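Local coordinates for protein CD180 antigen (Mus musculus, PDB 3T6Q) that probably cooperates with MD-1 and TLR4 in the innate response of B cells to bacterial lipopolysaccharide, leading to NF-kappa-B activation, at residues A[468-471]-A[472-475]; A[558-562]-A[563-567]; A[569-572]-A[573-577]. All coordinates share one frame; numbering follows the deposited sequence.

Contact 1: residues A[468-471]-A[472-475]; sequences KTNS and LQTL
The side-chain amides of Asn470 and Gln473 lie with their planes only 22° apart, although the two side chains run at about a right angle to each other. Above one face of the Asn470 amide, well off its normal, comes the CG methylene of Gln473, 3.6 Å from Asn470 OD1. The same oxygen accepts the backbone N-H of Leu472 within its carbonyl plane, OD1 to N being 2.8 Å. At the other end of the group, ND2 of Asn470 bonds to the carbonyls of Gln467 and Ala495, so both polar atoms of this buried amide are engaged. With CG placed between backbone N and carbonyl carbon (chi1 60°), Asn470 curls over its own chain, and OD1 also lies 3.2 Å from Leu472 CB.

Gln473 kinks at chi2, which sends its amide back along the chain. In one of its two conformers, NE2 reaches Lys468 O at 3.0 Å, nearly in that carbonyl's plane, while OE1 bonds to Ser498 OG in the next repeat. Across the bend a water donates to Ser471 O at 2.6 Å and accepts from Thr474 OG1 at 3.0 Å. Ser471 OG turns to Ile439 O, and Leu472 packs on Leu454 of strand 453-455 and on Phe496. The N-H of Leu475 returns to Leu472 O, tightening the chain further. An Asx turn at Asn470 thus begins a compact bend on the loop leading to strand 480-482, tied to the loops before and after it, as is characteristic of the stacked coils of a leucine-rich-repeat solenoid.

Contact 2: residues A[558-562]-A[563-567]; sequences PLDCT and CSNIY
Beyond Asp560, at the end of the weakly bonded strand 559-560, the backbone turns sharply: Asn565 N bonds to Thr562 O at 3.0 Å, wrapping the chain round the short 3-10 turn 563-564. Helix 566-574 then starts directly after Asn565. Side chains hold both ends of this bend. Asp560 OD1 takes two donors from Thr562: the backbone N at 3.0 Å, coming from above the carboxylate plane and making an Asx turn, and the hydroxyl on the syn lone pair. That hydroxyl in turn accepts Ser564 N at 3.1 Å, an ST turn that carries the relay into the 3-10 segment. A water gives hydrogens to Asp560 OD2 and Thr562 OG1 and also lies in bonding range of Ser564 OG.

Asn565 and Asp560 run side by side, pointing in contrary directions, the amide 86° from the carboxylate. Asn565 ND2 bonds to Asp560 O at 2.8 Å, in the amide plane and on a carbonyl lone pair, nearly straight at 165°, while OD1 accepts from Ile538 N. Cys561 and Cys563 carry disulfides to Cys587 and Cys605, respectively. This Cys-X-Cys pair, leading into a helix, is typical of the cysteine-rich LRRCT cap of leucine-rich-repeat proteins.

Contact 3: residues A[569-572]-A[573-577]; sequences LEWY and KENMQ
Asn575 lays its amide against one face of the Trp571 indole, the two planes 13° apart, and this stack forms the tightly packed part of the contact. ND2 sits 3.4 Å above the ring plane, displaced from the ring centre, while CB stands over the six-membered ring, 3.9 Å from its centroid and 8° off the normal, a CH-pi contact. The amide is fixed in rotation as well: ND2 donates to Trp571 O at 2.8 Å along an almost straight bond of 171° that lies in the amide plane. Trp571 brings its ring there by carrying CG anti to the backbone N, and its NE1 bonds to Ser547 OG.

Next to it, Met576 bends round so that SD meets Tyr572 obliquely, 4.3 Å from the ring centroid, in a Met-aromatic contact. Both aromatics touch Leu579 of strand 579-580, and Trp571 also packs on helix 543-547. This is the C-terminal end of the helix of the LRRCT cap, with Asn575 the first residue to leave helical conformation; its N-H bonds weakly to Tyr572 O.

The solvent side is looser. Glu570 and Glu574 lie one turn apart, both exposed, with Glu570 OE1 and Glu574 OE2 5.6 Å apart in one of the two conformers of Glu574. A water donates to Glu570 O at 2.9 Å and only weakly to Glu574 OE2. Backbone bonding continues beneath, Glu574 N to Glu570 O at 3.1 Å. Lys573 follows the helix with its CG beside Leu569 O, then bends at chi3 and chi4 to give NZ to Val601 O.

The three contacts follow one another along the chain toward its C terminus. Contact 1 belongs to repeat 16 and stands apart: its centre is 34 Å from that of contact 2 and 33 Å from that of contact 3, with nearest atoms about 23 Å away in either case. Contacts 2 and 3, by contrast, share helix 566-574 and the LRRCT range, with centres 13 Å apart. Leu569 joins them, its CD1 packing 3.6 Å from Thr562 O, so the turn before the helix rests on a side chain of the helix's first turn. None of the three contains a copper ligand (Glu249 and His275) or a glycosylated asparagine.

Contact 1: residues A[468-471]-A[472-475]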
# COMPACT_ATOMS: atom_id res chain seq x y z
N LYS A 468 40.87 -3.54 -54.61
CA LYS A 468 40.54 -4.82 -55.22
C LYS A 468 41.10 -5.96 -54.37
O LYS A 468 40.44 -6.96 -54.18
CB LYS A 468 41.13 -4.88 -56.63
CG LYS A 468 40.87 -6.20 -57.35
CD LYS A 468 41.28 -6.11 -58.82
CE LYS A 468 41.24 -7.49 -59.45
NZ LYS A 468 40.82 -7.40 -60.88
N THR A 469 42.32 -5.80 -53.86
CA THR A 469 42.87 -6.80 -52.93
C THR A 469 42.65 -6.33 -51.52
O THR A 469 43.02 -5.21 -51.13
CB THR A 469 44.36 -7.11 -53.17
OG1 THR A 469 45.12 -5.93 -52.95
CG2 THR A 469 44.59 -7.56 -54.60
N ASN A 470 42.01 -7.20 -50.74
CA ASN A 470 41.70 -6.86 -49.35
C ASN A 470 41.57 -8.18 -48.55
O ASN A 470 41.58 -9.27 -49.14
CB ASN A 470 40.43 -5.99 -49.34
CG ASN A 470 39.22 -6.71 -49.94
OD1 ASN A 470 38.75 -7.72 -49.39
ND2 ASN A 470 38.71 -6.20 -51.07
N SER A 471 41.46 -8.09 -47.23
CA SER A 471 41.32 -9.34 -46.42
C SER A 471 40.05 -10.17 -46.69
O SER A 471 40.03 -11.36 -46.39
CB SER A 471 41.33 -9.00 -44.94
OG SER A 471 40.15 -8.29 -44.63
N LEU A 472 39.00 -9.54 -47.24
CA LEU A 472 37.68 -10.18 -47.36
C LEU A 472 37.56 -11.18 -48.48
O LEU A 472 36.69 -12.04 -48.45
CB LEU A 472 36.55 -9.13 -47.51
CG LEU A 472 36.52 -7.99 -46.49
CD1 LEU A 472 35.52 -6.94 -46.97
CD2 LEU A 472 36.11 -8.50 -45.09
N GLN A 473 38.43 -11.08 -49.49
CA GLN A 473 38.26 -11.87 -50.71
C GLN A 473 38.45 -13.40 -50.48
O GLN A 473 38.11 -14.19 -51.36
CB GLN A 473 39.15 -11.32 -51.85
CG GLN A 473 38.89 -9.86 -52.27
CD GLN A 473 37.87 -9.70 -53.40
OE1 GLN A 473 36.76 -10.19 -53.32
NE2 GLN A 473 38.25 -8.96 -54.46
N THR A 474 38.96 -13.81 -49.31
CA THR A 474 39.03 -15.24 -48.95
C THR A 474 37.75 -15.82 -48.32
O THR A 474 37.72 -17.01 -48.01
CB THR A 474 40.22 -15.56 -47.99
OG1 THR A 474 40.07 -14.84 -46.73
CG2 THR A 474 41.57 -15.24 -48.63
N LEU A 475 36.73 -14.99 -48.10
CA LEU A 475 35.55 -15.43 -47.33
C LEU A 475 34.40 -15.87 -48.27
O LEU A 475 33.34 -15.26 -48.33
CB LEU A 475 35.11 -14.32 -46.33
CG LEU A 475 36.25 -13.95 -45.35
CD1 LEU A 475 35.86 -12.72 -44.54
CD2 LEU A 475 36.61 -15.11 -44.42
O HOH W 1 42.10 -12.81 -45.75

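Contact 2: residues A[558-562]-A[563-567]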
# COMPACT_ATOMS: atom_id res chain seq x y z
N PRO A 558 22.59 12.99 -48.76
CA PRO A 558 22.36 14.34 -49.37
C PRO A 558 21.80 14.23 -50.79
O PRO A 558 22.41 14.67 -51.78
CB PRO A 558 23.75 14.94 -49.37
CG PRO A 558 24.65 13.74 -49.57
CD PRO A 558 24.02 12.64 -48.74
N LEU A 559 20.62 13.65 -50.90
CA LEU A 559 20.10 13.24 -52.19
C LEU A 559 19.73 14.41 -53.08
O LEU A 559 19.17 15.41 -52.62
CB LEU A 559 18.91 12.29 -52.01
CG LEU A 559 19.34 10.88 -51.57
CD1 LEU A 559 18.18 10.10 -50.96
CD2 LEU A 559 19.98 10.09 -52.73
N ASP A 560 20.02 14.23 -54.37
CA ASP A 560 19.80 15.24 -55.39
C ASP A 560 18.41 15.09 -56.02
O ASP A 560 18.07 14.04 -56.58
CB ASP A 560 20.94 15.13 -56.44
CG ASP A 560 20.87 16.20 -57.52
OD1 ASP A 560 19.92 16.16 -58.34
OD2 ASP A 560 21.79 17.04 -57.57
N CYS A 561 17.60 16.15 -55.89
CA CYS A 561 16.27 16.19 -56.52
C CYS A 561 16.17 17.26 -57.63
O CYS A 561 15.22 18.05 -57.68
CB CYS A 561 15.16 16.39 -55.47
SG CYS A 561 15.12 15.05 -54.25
N THR A 562 17.14 17.21 -58.54
CA THR A 562 17.19 18.05 -59.72
C THR A 562 17.07 17.15 -60.94
O THR A 562 17.09 15.93 -60.79
CB THR A 562 18.53 18.82 -59.78
OG1 THR A 562 19.57 17.90 -60.13
CG2 THR A 562 18.84 19.49 -58.46
N CYS A 563 17.01 17.74 -62.14
CA CYS A 563 17.03 17.01 -63.42
C CYS A 563 18.31 16.22 -63.64
O CYS A 563 18.31 15.25 -64.42
CB CYS A 563 16.76 17.95 -64.62
SG CYS A 563 15.08 18.64 -64.60
N SER A 564 19.40 16.61 -62.96
CA SER A 564 20.65 15.87 -63.05
C SER A 564 20.45 14.45 -62.45
O SER A 564 21.23 13.53 -62.73
CB SER A 564 21.79 16.58 -62.31
OG SER A 564 22.01 17.91 -62.79
N ASN A 565 19.42 14.30 -61.63
CA ASN A 565 19.12 12.99 -61.02
C ASN A 565 17.81 12.31 -61.49
O ASN A 565 17.33 11.39 -60.80
CB ASN A 565 19.15 13.12 -59.49
CG ASN A 565 19.62 11.83 -58.77
OD1 ASN A 565 20.23 10.93 -59.37
ND2 ASN A 565 19.36 11.76 -57.45
N ILE A 566 17.22 12.73 -62.64
CA ILE A 566 15.84 12.26 -62.98
C ILE A 566 15.70 10.77 -63.10
O ILE A 566 14.68 10.26 -62.68
CB ILE A 566 15.17 12.72 -64.33
CG1 ILE A 566 16.12 13.41 -65.25
CG2 ILE A 566 13.78 13.33 -64.10
CD1 ILE A 566 17.01 12.43 -65.94
N TYR A 567 16.70 10.09 -63.67
CA TYR A 567 16.64 8.62 -63.85
C TYR A 567 16.50 7.88 -62.52
O TYR A 567 15.67 6.96 -62.38
CB TYR A 567 17.82 8.10 -64.68
CG TYR A 567 17.70 8.57 -66.11
CD1 TYR A 567 16.64 8.13 -66.91
CD2 TYR A 567 18.59 9.49 -66.63
CE1 TYR A 567 16.50 8.57 -68.22
CE2 TYR A 567 18.46 9.94 -67.94
CZ TYR A 567 17.42 9.48 -68.72
OH TYR A 567 17.28 9.93 -70.02
O HOH W 2 22.33 18.71 -59.76

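Contact 3: residues A[569-572]-A[573-577]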
# COMPACT_ATOMS: atom_id res chain seq x y z
N LEU A 569 15.29 9.38 -59.71
CA LEU A 569 14.01 9.84 -59.18
C LEU A 569 12.80 9.04 -59.72
O LEU A 569 11.91 8.66 -58.97
CB LEU A 569 13.81 11.35 -59.41
CG LEU A 569 14.82 12.24 -58.68
CD1 LEU A 569 14.76 13.69 -59.19
CD2 LEU A 569 14.62 12.17 -57.17
N GLU A 570 12.80 8.80 -61.02
CA GLU A 570 11.79 7.96 -61.69
C GLU A 570 11.83 6.50 -61.16
O GLU A 570 10.79 5.91 -60.81
CB GLU A 570 12.00 8.00 -63.21
CG GLU A 570 11.45 9.31 -63.83
CD GLU A 570 11.80 9.52 -65.31
OE1 GLU A 570 12.24 8.57 -65.98
OE2 GLU A 570 11.64 10.65 -65.80
N TRP A 571 13.04 5.95 -61.08
CA TRP A 571 13.28 4.62 -60.54
C TRP A 571 12.74 4.51 -59.15
O TRP A 571 12.10 3.50 -58.80
CB TRP A 571 14.78 4.27 -60.58
CG TRP A 571 15.14 2.92 -60.00
CD1 TRP A 571 15.35 1.74 -60.69
CD2 TRP A 571 15.35 2.58 -58.58
NE1 TRP A 571 15.65 0.72 -59.83
CE2 TRP A 571 15.65 1.15 -58.55
CE3 TRP A 571 15.28 3.28 -57.39
CZ2 TRP A 571 15.91 0.47 -57.36
CZ3 TRP A 571 15.53 2.57 -56.18
CH2 TRP A 571 15.83 1.20 -56.18
N TYR A 572 12.99 5.54 -58.33
CA TYR A 572 12.57 5.58 -56.93
C TYR A 572 11.07 5.38 -56.79
O TYR A 572 10.62 4.61 -55.92
CB TYR A 572 12.99 6.90 -56.28
CG TYR A 572 12.84 6.98 -54.76
CD1 TYR A 572 11.64 7.41 -54.17
CD2 TYR A 572 13.90 6.64 -53.92
CE1 TYR A 572 11.51 7.50 -52.78
CE2 TYR A 572 13.79 6.76 -52.54
CZ TYR A 572 12.59 7.16 -51.98
OH TYR A 572 12.49 7.26 -50.60
N LYS A 573 10.31 6.05 -57.65
CA LYS A 573 8.84 5.99 -57.67
C LYS A 573 8.34 4.63 -58.13
O LYS A 573 7.28 4.19 -57.70
CB LYS A 573 8.27 7.05 -58.62
CG LYS A 573 8.60 8.48 -58.26
CD LYS A 573 8.13 9.46 -59.34
CE LYS A 573 6.84 10.18 -58.94
NZ LYS A 573 7.04 10.95 -57.68
N GLU A 574 9.09 3.99 -59.03
CA GLU A 574 8.77 2.67 -59.56
C GLU A 574 9.11 1.53 -58.58
O GLU A 574 8.63 0.41 -58.76
CB GLU A 574 9.51 2.46 -60.88
CG GLU A 574 9.03 3.34 -62.02
CD GLU A 574 9.99 3.35 -63.21
OE1 GLU A 574 11.10 2.78 -63.10
OE2 GLU A 574 9.63 3.94 -64.25
N ASN A 575 9.93 1.80 -57.57
CA ASN A 575 10.49 0.75 -56.74
C ASN A 575 10.41 0.93 -55.26
O ASN A 575 11.31 0.50 -54.54
CB ASN A 575 11.95 0.49 -57.12
CG ASN A 575 12.10 -0.10 -58.48
OD1 ASN A 575 12.20 -1.31 -58.63
ND2 ASN A 575 12.16 0.75 -59.49
N MET A 576 9.32 1.53 -54.79
CA MET A 576 9.15 1.77 -53.36
C MET A 576 9.21 0.48 -52.52
O MET A 576 9.56 0.49 -51.33
CB MET A 576 7.82 2.51 -53.13
CG MET A 576 7.80 3.91 -53.72
SD MET A 576 9.03 4.94 -52.93
CE MET A 576 8.22 5.51 -51.45
N GLN A 577 8.84 -0.63 -53.15
CA GLN A 577 8.82 -1.92 -52.45
C GLN A 577 10.26 -2.44 -52.18
O GLN A 577 10.45 -3.35 -51.37
CB GLN A 577 7.97 -2.94 -53.25
CG GLN A 577 8.67 -3.57 -54.46
CD GLN A 577 8.81 -2.64 -55.67
OE1 GLN A 577 8.25 -1.52 -55.72
NE2 GLN A 577 9.57 -3.09 -56.67
O HOH W 3 8.70 6.51 -62.72